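Local coordinates for protein putative Zn-dependent Alcohol Dehydrogenase (Rhodobacter sphaeroides, PDB 3IV6) that binds S-adenosylmethionine and, despite its name as an alcohol dehydrogenase, is probably a methyltransferase of the Rossmann-like class, at residues 117-120 with 121-125; 218-221 with 222-225. All coordinates share one frame; numbering follows the deposited sequence.

Interaction 1. Residues 117-120 with 121-125. With SAM (S-adenosylmethionine), chain E.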
loop_
_atom_site.group_PDB
_atom_site.type_symbol
_atom_site.label_atom_id
_atom_site.label_comp_id
_atom_site.label_asym_id
_atom_site.label_seq_id
_atom_site.Cartn_x
_atom_site.Cartn_y
_atom_site.Cartn_z
ATOM N N ASP A 117 1.117 1.684 4.962
ATOM C CA ASP A 117 -0.282 1.523 5.340
ATOM C C ASP A 117 -1.165 1.090 4.179
ATOM O O ASP A 117 -1.491 1.905 3.321
ATOM C CB ASP A 117 -0.846 2.819 5.917
ATOM C CG ASP A 117 -2.308 2.672 6.374
ATOM O OD1 ASP A 117 -2.690 1.601 6.912
ATOM O OD2 ASP A 117 -3.073 3.643 6.218
ATOM N N ARG A 118 -1.563 -0.180 4.172
ATOM C CA ARG A 118 -2.530 -0.700 3.208
ATOM C C ARG A 118 -2.023 -0.672 1.758
ATOM O O ARG A 118 -2.797 -0.586 0.789
ATOM C CB ARG A 118 -3.865 0.007 3.375
ATOM C CG ARG A 118 -4.668 -0.526 4.553
ATOM C CD ARG A 118 -5.915 0.314 4.860
ATOM N NE ARG A 118 -5.670 1.552 5.594
ATOM C CZ ARG A 118 -6.626 2.454 5.856
ATOM N NH1 ARG A 118 -7.852 2.224 5.428
ATOM N NH2 ARG A 118 -6.376 3.589 6.531
ATOM N N LEU A 119 -0.711 -0.792 1.619
ATOM C CA LEU A 119 -0.051 -0.790 0.324
ATOM C C LEU A 119 -0.190 -2.162 -0.324
ATOM O O LEU A 119 -0.231 -2.302 -1.526
ATOM C CB LEU A 119 1.418 -0.490 0.542
ATOM C CG LEU A 119 2.329 -0.779 -0.626
ATOM C CD1 LEU A 119 1.937 0.116 -1.799
ATOM C CD2 LEU A 119 3.779 -0.595 -0.217
ATOM N N ILE A 120 -0.275 -3.185 0.505
ATOM C CA ILE A 120 -0.353 -4.554 0.046
ATOM C C ILE A 120 -1.696 -4.774 -0.641
ATOM O O ILE A 120 -1.848 -5.671 -1.460
ATOM C CB ILE A 120 -0.111 -5.544 1.233
ATOM C CG1 ILE A 120 1.386 -5.693 1.527
ATOM C CG2 ILE A 120 -0.667 -6.955 0.941
ATOM C CD1 ILE A 120 1.628 -6.031 2.959
ATOM N N ASN A 121 -2.666 -3.928 -0.313
ATOM C CA ASN A 121 -3.998 -4.055 -0.868
ATOM C C ASN A 121 -3.963 -3.592 -2.346
ATOM O O ASN A 121 -4.868 -3.888 -3.132
ATOM C CB ASN A 121 -4.965 -3.212 -0.041
ATOM C CG ASN A 121 -5.349 -3.869 1.288
ATOM O OD1 ASN A 121 -4.930 -3.429 2.372
ATOM N ND2 ASN A 121 -6.162 -4.914 1.209
ATOM N N ARG A 122 -2.899 -2.867 -2.705
ATOM C CA ARG A 122 -2.699 -2.400 -4.054
ATOM C C ARG A 122 -1.975 -3.417 -4.910
ATOM O O ARG A 122 -1.584 -3.101 -6.044
ATOM C CB ARG A 122 -1.924 -1.075 -4.075
ATOM C CG ARG A 122 -2.688 0.122 -3.482
ATOM C CD ARG A 122 -4.194 0.007 -3.764
ATOM N NE ARG A 122 -4.940 0.251 -2.536
ATOM C CZ ARG A 122 -5.974 -0.459 -2.108
ATOM N NH1 ARG A 122 -6.437 -1.472 -2.803
ATOM N NH2 ARG A 122 -6.544 -0.136 -0.965
ATOM N N PHE A 123 -1.813 -4.631 -4.377
ATOM C CA PHE A 123 -1.156 -5.709 -5.102
ATOM C C PHE A 123 -2.028 -6.915 -5.427
ATOM O O PHE A 123 -3.060 -7.183 -4.798
ATOM C CB PHE A 123 0.090 -6.218 -4.350
ATOM C CG PHE A 123 1.096 -5.145 -4.006
ATOM C CD1 PHE A 123 1.404 -4.125 -4.922
ATOM C CD2 PHE A 123 1.758 -5.173 -2.783
ATOM C CE1 PHE A 123 2.301 -3.137 -4.630
ATOM C CE2 PHE A 123 2.698 -4.177 -2.470
ATOM C CZ PHE A 123 2.961 -3.135 -3.420
ATOM N N THR A 124 -1.584 -7.645 -6.445
ATOM C CA THR A 124 -1.993 -9.025 -6.647
ATOM C C THR A 124 -1.147 -9.851 -5.693
ATOM O O THR A 124 -0.238 -9.326 -5.047
ATOM C CB THR A 124 -1.696 -9.511 -8.059
ATOM O OG1 THR A 124 -0.280 -9.451 -8.315
ATOM C CG2 THR A 124 -2.500 -8.724 -9.098
ATOM N N THR A 125 -1.433 -11.140 -5.600
ATOM C CA THR A 125 -0.688 -12.001 -4.700
ATOM C C THR A 125 0.803 -12.131 -5.062
ATOM O O THR A 125 1.647 -11.943 -4.200
ATOM C CB THR A 125 -1.330 -13.365 -4.626
ATOM O OG1 THR A 125 -2.721 -13.189 -4.361
ATOM C CG2 THR A 125 -0.707 -14.174 -3.517
HETATM N N SAM E . -2.567 5.427 0.088
HETATM C CA SAM E . -3.093 4.768 1.270
HETATM C C SAM E . -2.532 5.384 2.533
HETATM O O SAM E . -1.714 6.315 2.534
HETATM O OXT SAM E . -2.951 4.926 3.571
HETATM C CB SAM E . -2.876 3.261 1.209
HETATM C CG SAM E . -2.420 2.710 -0.149
HETATM S SD SAM E . -0.648 2.847 -0.545
HETATM C CE SAM E . 0.023 3.820 0.833
HETATM C "C5'" SAM E . -0.630 3.922 -2.023
HETATM C "C4'" SAM E . 0.631 4.728 -2.316
HETATM O "O4'" SAM E . 1.705 3.849 -2.601
HETATM C "C3'" SAM E . 0.497 5.608 -3.546
HETATM O "O3'" SAM E . 1.216 6.789 -3.279
HETATM C "C2'" SAM E . 1.233 4.861 -4.639
HETATM O "O2'" SAM E . 1.877 5.742 -5.535
HETATM C "C1'" SAM E . 2.268 4.057 -3.874
HETATM N N9 SAM E . 2.522 2.756 -4.510
HETATM C C8 SAM E . 1.574 1.869 -4.949
HETATM N N7 SAM E . 2.202 0.796 -5.500
HETATM C C5 SAM E . 3.550 0.974 -5.423
HETATM C C6 SAM E . 4.643 0.185 -5.830
HETATM N N6 SAM E . 4.495 -0.996 -6.436
HETATM N N1 SAM E . 5.910 0.668 -5.618
HETATM C C2 SAM E . 6.077 1.915 -5.027
HETATM N N3 SAM E . 5.019 2.687 -4.611
HETATM C C4 SAM E . 3.764 2.222 -4.808
#

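Interaction 2. Residues 218-221 with 222-225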
loop_
_atom_site.group_PDB
_atom_site.type_symbol
_atom_site.label_atom_id
_atom_site.label_comp_id
_atom_site.label_asym_id
_atom_site.label_seq_id
_atom_site.Cartn_x
_atom_site.Cartn_y
_atom_site.Cartn_z
ATOM N N ASP A 218 -7.625 -12.081 3.556
ATOM C CA ASP A 218 -8.075 -12.381 4.912
ATOM C C ASP A 218 -6.799 -12.532 5.709
ATOM O O ASP A 218 -5.719 -12.633 5.135
ATOM C CB ASP A 218 -8.825 -13.722 4.980
ATOM C CG ASP A 218 -10.231 -13.663 4.385
ATOM O OD1 ASP A 218 -10.839 -12.561 4.311
ATOM O OD2 ASP A 218 -10.729 -14.753 4.005
ATOM N N ASP A 219 -6.930 -12.565 7.028
ATOM C CA ASP A 219 -5.801 -12.801 7.894
ATOM C C ASP A 219 -5.025 -14.043 7.471
ATOM O O ASP A 219 -3.809 -14.006 7.385
ATOM C CB ASP A 219 -6.264 -12.918 9.342
ATOM C CG ASP A 219 -5.110 -13.175 10.309
ATOM O OD1 ASP A 219 -4.166 -12.336 10.391
ATOM O OD2 ASP A 219 -5.158 -14.236 10.983
ATOM N N GLU A 220 -5.709 -15.136 7.178
ATOM C CA GLU A 220 -5.006 -16.327 6.690
ATOM C C GLU A 220 -4.265 -16.070 5.395
ATOM O O GLU A 220 -3.260 -16.724 5.102
ATOM C CB GLU A 220 -5.939 -17.538 6.528
ATOM C CG GLU A 220 -6.303 -18.275 7.858
ATOM C CD GLU A 220 -5.070 -18.776 8.677
ATOM O OE1 GLU A 220 -4.251 -19.550 8.126
ATOM O OE2 GLU A 220 -4.933 -18.412 9.875
ATOM N N ASP A 221 -4.745 -15.107 4.620
ATOM C CA ASP A 221 -4.116 -14.841 3.330
ATOM C C ASP A 221 -2.786 -14.083 3.501
ATOM O O ASP A 221 -1.798 -14.323 2.773
ATOM C CB ASP A 221 -5.101 -14.145 2.361
ATOM C CG ASP A 221 -6.262 -15.071 1.906
ATOM O OD1 ASP A 221 -6.028 -16.283 1.724
ATOM O OD2 ASP A 221 -7.409 -14.588 1.722
ATOM N N VAL A 222 -2.744 -13.198 4.494
ATOM C CA VAL A 222 -1.530 -12.443 4.774
ATOM C C VAL A 222 -0.488 -13.370 5.388
ATOM O O VAL A 222 0.687 -13.293 5.091
ATOM C CB VAL A 222 -1.792 -11.323 5.732
ATOM C CG1 VAL A 222 -0.497 -10.648 6.060
ATOM C CG2 VAL A 222 -2.775 -10.326 5.138
ATOM N N ARG A 223 -0.933 -14.285 6.227
ATOM C CA ARG A 223 -0.015 -15.234 6.805
ATOM C C ARG A 223 0.573 -16.160 5.754
ATOM O O ARG A 223 1.775 -16.472 5.789
ATOM C CB ARG A 223 -0.692 -15.996 7.949
ATOM C CG ARG A 223 -0.776 -15.171 9.216
ATOM C CD ARG A 223 -1.533 -15.823 10.356
ATOM N NE ARG A 223 -2.092 -14.758 11.197
ATOM C CZ ARG A 223 -1.547 -14.315 12.332
ATOM N NH1 ARG A 223 -0.438 -14.874 12.792
ATOM N NH2 ARG A 223 -2.118 -13.328 13.016
ATOM N N ALA A 224 -0.266 -16.587 4.812
ATOM C CA ALA A 224 0.177 -17.461 3.710
ATOM C C ALA A 224 1.194 -16.768 2.805
ATOM O O ALA A 224 2.115 -17.385 2.282
ATOM C CB ALA A 224 -0.991 -17.884 2.903
ATOM N N LEU A 225 0.988 -15.479 2.609
ATOM C CA LEU A 225 1.886 -14.664 1.812
ATOM C C LEU A 225 3.281 -14.545 2.425
ATOM O O LEU A 225 4.286 -14.721 1.737
ATOM C CB LEU A 225 1.266 -13.277 1.668
ATOM C CG LEU A 225 2.076 -12.134 1.109
ATOM C CD1 LEU A 225 2.169 -12.356 -0.340
ATOM C CD2 LEU A 225 1.280 -10.922 1.384
#

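Interaction 1. Residues 117-120 with 121-125
The S-adenosylmethionine pocket is lined here by Leu119 and Phe123, whose side chains meet where CG of Leu119 packs on CZ of Phe123 at 3.7 Å. Leu119 CD1 reaches C8 of the adenine at 3.6 Å. Phe123 keeps CG beside its backbone N (chi1 -55°), which carries the ring back over the preceding turn, and carbonyl O of Leu119 sits 3.5 Å above the ring plane, over its centre. The ring turns an edge to the ligand, CE1 lying 3.6 Å from SAM N6. With an alanine in place of Phe123, Leu119 CG would probably lose its aromatic partner, leaving a gap beside the adenine amino group. This loop follows strand 113-117 of a Rossmann-like sheet and includes a short 3-10 turn, evidenced by two i to i+3 bonds: Arg122 N to Leu119 O (3.0 Å) and Phe123 N to Ile120 O (3.1 Å). Arg118 NE forms a salt bridge with Asp117 OD1 from above the carboxylate plane, while NH1 bonds to Ala28 O. Asn121 OD1 lies 3.6 Å from Arg118 CG and accepts a bond from Lys149 N; Arg122 NH2 bonds to Tyr153 OH and NH1 forms a salt bridge with Glu214.

Interaction 2. Residues 218-221 with 222-225
Residues 218-221 and 222-225 are joined by i to i+4 backbone bonds: Val222 N to Asp218 O, Arg223 N to Asp219 O (3.1 Å), Ala224 N to Glu220 O and Leu225 N to Asp221 O (3.0 Å). This ladder spans nearly all of the short helix 219-226, with Asp218 at the N-cap. Along one side, Asp219 and Arg223 form a salt bridge one turn apart. Arg223 NE comes to Asp219 OD2 at 3.1 Å, on the syn side of the carboxylate but 31° out of its plane, and weaker bonds run to OD1 from NE and from NH2. Asp219 CG lies at the guanidinium edge, in its plane, but the carboxylate is turned 71° from that plane. A chi1 of 180° swings the Asp219 carboxylate away from its own N towards the extended Arg223 chain. OD1 of Asp219 also bonds to Tyr254 OH of strand 251-258, which helps fix the carboxylate. Asp221 OD2 accepts Asp218 N at 3.1 Å, and Lys178 NZ bridges the carboxylates of both aspartates. Val222 packs against Tyr254 and Phe217, Leu225 against Ala128 and Arg129 of helix 125-139. Acidic side chains in the first turn probably interact favourably with the helix dipole; Asp221 OD2 to Asp218 N is the reciprocal half of a capping box, the Asp218 side chain making no capping bond itself, and Asp219 with Arg223 is an i, i+4 helical ion pair.

In the fold
Taken from the N terminus, interaction 1 comes first, closing the tight loop that leads from strand 113-117 into helix 125-139. Interaction 2 opens some ninety residues later, just beyond strand 213-215, and takes in nearly all of the short helix 219-226. The two lie in series, neither nested nor crossed, with centres about 12 Å apart. They nevertheless touch: Leu225 CD1 packs 3.9 Å from Thr125 O. Further evidence of shared surroundings is that Ala128 of helix 125-139 meets Ile120, Phe123 and Leu225, while Phe217 meets Ile120 and Val222. A backbone bond between Phe123 and Thr215 links the ligand-side loop to the small antiparallel sheet that precedes interaction 2.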